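Local coordinates for protein DspB (Aggregatibacter actinomycetemcomitans, PDB 1YHT) that hydrolyses terminal N-acetylhexosamine residues as a family 20 beta-hexosaminidase and disperses bacterial biofilms, probably by degrading their polysaccharide, at residues H28-E33 against E340-N345; S37-I42 against K101-A106. One frame throughout, in Å; residues are numbered along the deposited sequence.

Contact 1: H28-E33 against E340-N345; sequences HFYSPE and ETIQKN
Ile342 reaches out of the helical segment 340-345 and sets its branched end against both His28 and Tyr30. Its CB lies 4.1 Å from Tyr30 CE1, so the contact begins right at the branch point. From there CG2, anti to the backbone N, arrives at the edge of the tyrosine ring and close to its plane, 3.7 Å from Tyr30 OH. The other branch leaves through CG1, beside the backbone N (chi1 -67°), and is then nearly extended, which carries CD1 on to the histidine. This terminal methyl makes two contacts. It comes to 3.6 Å from Tyr30 OH, and it also sits over one face of the His28 imidazole, 3.9 Å from the ring centroid and 14° off the ring normal, a CH-pi contact. The two aromatic residues also meet each other: His28 ND1 lies over one face of the Tyr30 ring, toward its rim. In fold terms this is the seam of a TIM barrel. Residues 28-33 run from the loop after strand 18-24 into helix 32-44, while 340-345 belong to helix 339-358, which follows strand 324-329, a parallel neighbour of 18-24. Ile329 of strand 324-329 touches both Tyr30 and Ile342 from the barrel side. No hydrogen bond joins the two segments directly, but polar links lie just beside them: His28 NE2 is hydrogen-bonded to Leu337 O, which holds the imidazole in place, and Ser31 N to Asp339 OD2, at the start of helix 339-358.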
loop_
_atom_site.group_PDB
_atom_site.type_symbol
_atom_site.label_atom_id
_atom_site.label_comp_id
_atom_site.label_asym_id
_atom_site.label_seq_id
_atom_site.Cartn_x
_atom_site.Cartn_y
_atom_site.Cartn_z
ATOM N N HIS A 28 11.025 5.823 0.808
ATOM C CA HIS A 28 12.396 5.403 1.135
ATOM C C HIS A 28 12.748 4.162 0.286
ATOM O O HIS A 28 11.964 3.222 0.240
ATOM C CB HIS A 28 12.548 5.027 2.605
ATOM C CG HIS A 28 13.984 4.946 3.046
ATOM N ND1 HIS A 28 14.788 3.849 2.796
ATOM C CD2 HIS A 28 14.778 5.862 3.641
ATOM C CE1 HIS A 28 16.008 4.086 3.258
ATOM N NE2 HIS A 28 16.026 5.301 3.775
ATOM N N PHE A 29 13.888 4.166 -0.398
ATOM C CA PHE A 29 14.193 3.084 -1.341
ATOM C C PHE A 29 14.895 1.970 -0.627
ATOM O O PHE A 29 15.663 2.237 0.281
ATOM C CB PHE A 29 15.092 3.608 -2.461
ATOM C CG PHE A 29 15.180 2.713 -3.650
ATOM C CD1 PHE A 29 14.169 2.679 -4.580
ATOM C CD2 PHE A 29 16.295 1.899 -3.846
ATOM C CE1 PHE A 29 14.236 1.888 -5.696
ATOM C CE2 PHE A 29 16.375 1.101 -4.965
ATOM C CZ PHE A 29 15.360 1.085 -5.887
ATOM N N TYR A 30 14.675 0.730 -1.065
ATOM C CA TYR A 30 15.345 -0.435 -0.516
ATOM C C TYR A 30 15.984 -1.266 -1.634
ATOM O O TYR A 30 15.379 -1.561 -2.687
ATOM C CB TYR A 30 14.360 -1.325 0.293
ATOM C CG TYR A 30 13.675 -0.609 1.460
ATOM C CD1 TYR A 30 14.022 -0.890 2.791
ATOM C CD2 TYR A 30 12.705 0.335 1.234
ATOM C CE1 TYR A 30 13.384 -0.282 3.865
ATOM C CE2 TYR A 30 12.068 1.003 2.306
ATOM C CZ TYR A 30 12.395 0.679 3.611
ATOM O OH TYR A 30 11.790 1.328 4.662
ATOM N N SER A 31 17.229 -1.640 -1.397
ATOM C CA SER A 31 17.998 -2.429 -2.341
ATOM C C SER A 31 17.357 -3.799 -2.567
ATOM O O SER A 31 16.677 -4.311 -1.701
ATOM C CB SER A 31 19.433 -2.573 -1.840
ATOM O OG SER A 31 19.522 -3.558 -0.827
ATOM N N PRO A 32 17.529 -4.383 -3.749
ATOM C CA PRO A 32 17.096 -5.783 -3.898
ATOM C C PRO A 32 17.530 -6.740 -2.779
ATOM O O PRO A 32 16.733 -7.552 -2.300
ATOM C CB PRO A 32 17.726 -6.191 -5.238
ATOM C CG PRO A 32 17.730 -4.931 -6.022
ATOM C CD PRO A 32 18.028 -3.834 -5.027
ATOM N N GLU A 33 18.772 -6.611 -2.341
ATOM C CA GLU A 33 19.295 -7.426 -1.236
ATOM C C GLU A 33 18.453 -7.310 0.037
ATOM O O GLU A 33 18.125 -8.300 0.653
ATOM C CB GLU A 33 20.752 -7.058 -0.926
ATOM C CG GLU A 33 21.789 -7.718 -1.833
ATOM C CD GLU A 33 22.035 -9.193 -1.560
ATOM O OE1 GLU A 33 21.667 -9.658 -0.457
ATOM O OE2 GLU A 33 22.585 -9.885 -2.479
ATOM N N GLU A 340 19.111 -1.228 5.079
ATOM C CA GLU A 340 19.488 -2.360 5.924
ATOM C C GLU A 340 19.279 -2.107 7.427
ATOM O O GLU A 340 18.869 -2.999 8.142
ATOM C CB GLU A 340 20.928 -2.797 5.600
ATOM C CG GLU A 340 21.463 -3.878 6.499
ATOM C CD GLU A 340 20.721 -5.219 6.444
ATOM O OE1 GLU A 340 19.801 -5.437 5.605
ATOM O OE2 GLU A 340 21.088 -6.091 7.288
ATOM N N THR A 341 19.503 -0.887 7.907
ATOM C CA THR A 341 19.245 -0.563 9.333
ATOM C C THR A 341 17.754 -0.708 9.628
ATOM O O THR A 341 17.341 -1.263 10.681
ATOM C CB THR A 341 19.691 0.854 9.646
ATOM O OG1 THR A 341 21.079 0.957 9.382
ATOM C CG2 THR A 341 19.415 1.284 11.091
ATOM N N ILE A 342 16.934 -0.213 8.706
ATOM C CA ILE A 342 15.480 -0.337 8.873
ATOM C C ILE A 342 15.056 -1.807 8.936
ATOM O O ILE A 342 14.260 -2.243 9.806
ATOM C CB ILE A 342 14.717 0.360 7.734
ATOM C CG1 ILE A 342 14.937 1.871 7.812
ATOM C CG2 ILE A 342 13.187 -0.012 7.821
ATOM C CD1 ILE A 342 14.648 2.591 6.507
ATOM N N GLN A 343 15.541 -2.578 7.975
ATOM C CA GLN A 343 15.219 -3.983 7.930
ATOM C C GLN A 343 15.651 -4.717 9.211
ATOM O O GLN A 343 14.851 -5.448 9.805
ATOM C CB GLN A 343 15.870 -4.597 6.709
ATOM C CG GLN A 343 15.472 -6.037 6.404
ATOM C CD GLN A 343 16.337 -7.082 7.121
ATOM O OE1 GLN A 343 17.546 -6.954 7.221
ATOM N NE2 GLN A 343 15.694 -8.103 7.627
ATOM N N LYS A 344 16.900 -4.549 9.631
ATOM C CA LYS A 344 17.377 -5.287 10.813
ATOM C C LYS A 344 16.607 -4.908 12.075
ATOM O O LYS A 344 16.295 -5.765 12.892
ATOM C CB LYS A 344 18.885 -5.119 11.025
ATOM C CG LYS A 344 19.318 -3.714 11.336
ATOM C CD LYS A 344 20.885 -3.609 11.670
ATOM C CE LYS A 344 21.806 -3.566 10.427
ATOM N NZ LYS A 344 22.181 -2.131 9.906
ATOM N N ASN A 345 16.279 -3.623 12.211
ATOM C CA ASN A 345 15.572 -3.155 13.410
ATOM C C ASN A 345 14.077 -3.467 13.468
ATOM O O ASN A 345 13.490 -3.430 14.562
ATOM C CB ASN A 345 15.848 -1.689 13.664
ATOM C CG ASN A 345 17.236 -1.467 14.271
ATOM O OD1 ASN A 345 17.415 -1.620 15.485
ATOM N ND2 ASN A 345 18.220 -1.132 13.430
#

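Contact 2: S37-I42 against K101-A106; sequences SFIDTI and KAYAKA
Ile39 is the first residue of 37-42 to touch the partner helix, and it lies level with Ala104, their CA atoms being 6.5 Å apart. Its two branches divide the work. CG2, anti to the backbone N, approaches the Tyr103 ring obliquely and comes within 3.9 Å of Tyr103 CD2; CD1, at the end of the other branch, rests 4.1 Å from Ala104 CB. The isoleucine and tyrosine side chains slide past each other in opposite directions, each leaning toward the other helix. Asp40 follows with the polar half of the contact. With CG beside the backbone N (chi1 -67°), its carboxylate swings across to the tyrosine hydroxyl, and Tyr103 OH donates to Asp40 OD1. The modelled separation of those two oxygens, 2.4 Å, is very short, so its exact value is doubtful. OD1 lies in the plane of the ring at its edge, whereas the carboxylate and ring planes stand 68° apart. The same OD1 forms a salt bridge with Lys107 NZ, just past helix 94-106, so one oxygen serves two partners and its negative charge is probably partly balanced. The segments run almost parallel, their axes 9° apart and 10.2 Å at closest approach, as expected of successive helices on the outside of a TIM barrel joined through strand 49-53. Beneath the pair, Phe38 and Ile42 pack on strand 18-24 and Ala104 on Leu111 of strand 110-117; Thr41 touches helix 339-358.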
loop_
_atom_site.group_PDB
_atom_site.type_symbol
_atom_site.label_atom_id
_atom_site.label_comp_id
_atom_site.label_asym_id
_atom_site.label_seq_id
_atom_site.Cartn_x
_atom_site.Cartn_y
_atom_site.Cartn_z
ATOM N N SER A 37 15.866 -9.807 2.114
ATOM C CA SER A 37 15.894 -10.051 3.553
ATOM C C SER A 37 14.514 -9.932 4.215
ATOM O O SER A 37 14.161 -10.718 5.063
ATOM C CB SER A 37 16.934 -9.136 4.239
ATOM O OG SER A 37 18.268 -9.491 3.872
ATOM N N PHE A 38 13.726 -8.927 3.817
ATOM C CA PHE A 38 12.349 -8.798 4.283
ATOM C C PHE A 38 11.561 -10.046 3.888
ATOM O O PHE A 38 10.777 -10.582 4.700
ATOM C CB PHE A 38 11.654 -7.565 3.648
ATOM C CG PHE A 38 11.940 -6.290 4.299
ATOM C CD1 PHE A 38 11.620 -6.086 5.627
ATOM C CD2 PHE A 38 12.523 -5.247 3.589
ATOM C CE1 PHE A 38 11.842 -4.858 6.225
ATOM C CE2 PHE A 38 12.724 -4.033 4.171
ATOM C CZ PHE A 38 12.401 -3.846 5.522
ATOM N N ILE A 39 11.753 -10.506 2.642
ATOM C CA ILE A 39 11.111 -11.739 2.184
ATOM C C ILE A 39 11.503 -12.968 3.079
ATOM O O ILE A 39 10.670 -13.809 3.406
ATOM C CB ILE A 39 11.399 -12.008 0.712
ATOM C CG1 ILE A 39 10.546 -11.073 -0.158
ATOM C CG2 ILE A 39 11.085 -13.494 0.361
ATOM C CD1 ILE A 39 11.085 -10.840 -1.482
ATOM N N ASP A 40 12.769 -13.030 3.477
ATOM C CA ASP A 40 13.249 -14.122 4.357
ATOM C C ASP A 40 12.500 -14.091 5.667
ATOM O O ASP A 40 11.968 -15.115 6.109
ATOM C CB ASP A 40 14.725 -13.984 4.603
ATOM C CG ASP A 40 15.555 -14.215 3.344
ATOM O OD1 ASP A 40 15.157 -14.977 2.442
ATOM O OD2 ASP A 40 16.642 -13.619 3.266
ATOM N N THR A 41 12.381 -12.921 6.258
ATOM C CA THR A 41 11.638 -12.773 7.522
ATOM C C THR A 41 10.172 -13.194 7.368
ATOM O O THR A 41 9.659 -13.949 8.195
ATOM C CB THR A 41 11.724 -11.340 8.056
ATOM O OG1 THR A 41 13.077 -11.019 8.228
ATOM C CG2 THR A 41 11.027 -11.163 9.396
ATOM N N ILE A 42 9.518 -12.733 6.291
ATOM C CA ILE A 42 8.122 -13.049 6.067
ATOM C C ILE A 42 7.987 -14.588 5.999
ATOM O O ILE A 42 7.116 -15.195 6.653
ATOM C CB ILE A 42 7.554 -12.360 4.779
ATOM C CG1 ILE A 42 7.572 -10.825 4.924
ATOM C CG2 ILE A 42 6.095 -12.790 4.522
ATOM C CD1 ILE A 42 7.504 -10.086 3.618
ATOM N N LYS A 101 11.241 -11.248 -7.889
ATOM C CA LYS A 101 10.088 -12.078 -8.193
ATOM C C LYS A 101 10.417 -13.546 -8.047
ATOM O O LYS A 101 9.679 -14.286 -7.382
ATOM C CB LYS A 101 9.596 -11.812 -9.625
ATOM C CG LYS A 101 8.892 -10.464 -9.812
ATOM C CD LYS A 101 8.766 -10.034 -11.269
ATOM C CE LYS A 101 8.269 -11.128 -12.223
ATOM N NZ LYS A 101 8.438 -10.699 -13.687
ATOM N N ALA A 102 11.516 -13.967 -8.685
ATOM C CA ALA A 102 12.022 -15.352 -8.568
ATOM C C ALA A 102 12.278 -15.743 -7.093
ATOM O O ALA A 102 11.894 -16.822 -6.631
ATOM C CB ALA A 102 13.289 -15.544 -9.451
ATOM N N TYR A 103 12.858 -14.831 -6.336
ATOM C CA TYR A 103 13.237 -15.117 -4.980
ATOM C C TYR A 103 11.951 -15.283 -4.145
ATOM O O TYR A 103 11.811 -16.282 -3.404
ATOM C CB TYR A 103 14.136 -14.010 -4.455
ATOM C CG TYR A 103 14.767 -14.351 -3.153
ATOM C CD1 TYR A 103 15.905 -15.148 -3.119
ATOM C CD2 TYR A 103 14.224 -13.906 -1.937
ATOM C CE1 TYR A 103 16.493 -15.526 -1.881
ATOM C CE2 TYR A 103 14.796 -14.264 -0.729
ATOM C CZ TYR A 103 15.923 -15.095 -0.703
ATOM O OH TYR A 103 16.511 -15.454 0.505
ATOM N N ALA A 104 11.007 -14.343 -4.313
ATOM C CA ALA A 104 9.694 -14.388 -3.611
ATOM C C ALA A 104 8.944 -15.662 -3.863
ATOM O O ALA A 104 8.447 -16.329 -2.938
ATOM C CB ALA A 104 8.830 -13.199 -4.045
ATOM N N LYS A 105 8.827 -15.970 -5.153
ATOM C CA LYS A 105 8.137 -17.139 -5.611
ATOM C C LYS A 105 8.720 -18.431 -5.004
ATOM O O LYS A 105 7.978 -19.257 -4.498
ATOM C CB LYS A 105 8.217 -17.182 -7.124
ATOM C CG LYS A 105 6.995 -17.684 -7.781
ATOM C CD LYS A 105 7.188 -17.545 -9.299
ATOM C CE LYS A 105 6.075 -18.245 -10.001
ATOM N NZ LYS A 105 6.420 -18.382 -11.439
ATOM N N ALA A 106 10.027 -18.584 -5.007
ATOM C CA ALA A 106 10.626 -19.743 -4.356
ATOM C C ALA A 106 10.369 -19.756 -2.853
ATOM O O ALA A 106 10.370 -20.825 -2.222
ATOM C CB ALA A 106 12.093 -19.824 -4.629
#

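How the contacts relate
From the N terminus the chain forms strand 18-24, then passes through 28-33 into helix 32-44, the element both contacts share. Contact 2 closes the shorter loop, when helix 94-106 comes alongside after strand 49-53 and the small antiparallel sheet. Contact 1 closes only when the chain has gone round the barrel to helix 339-358, so contact 2 is nested inside its loop. Together they join the start of the barrel to its second helix and to its last one. They also touch each other: Tyr30 CD1 packs 3.7 Å from Phe38 CE2, and the centres lie about 14 Å apart.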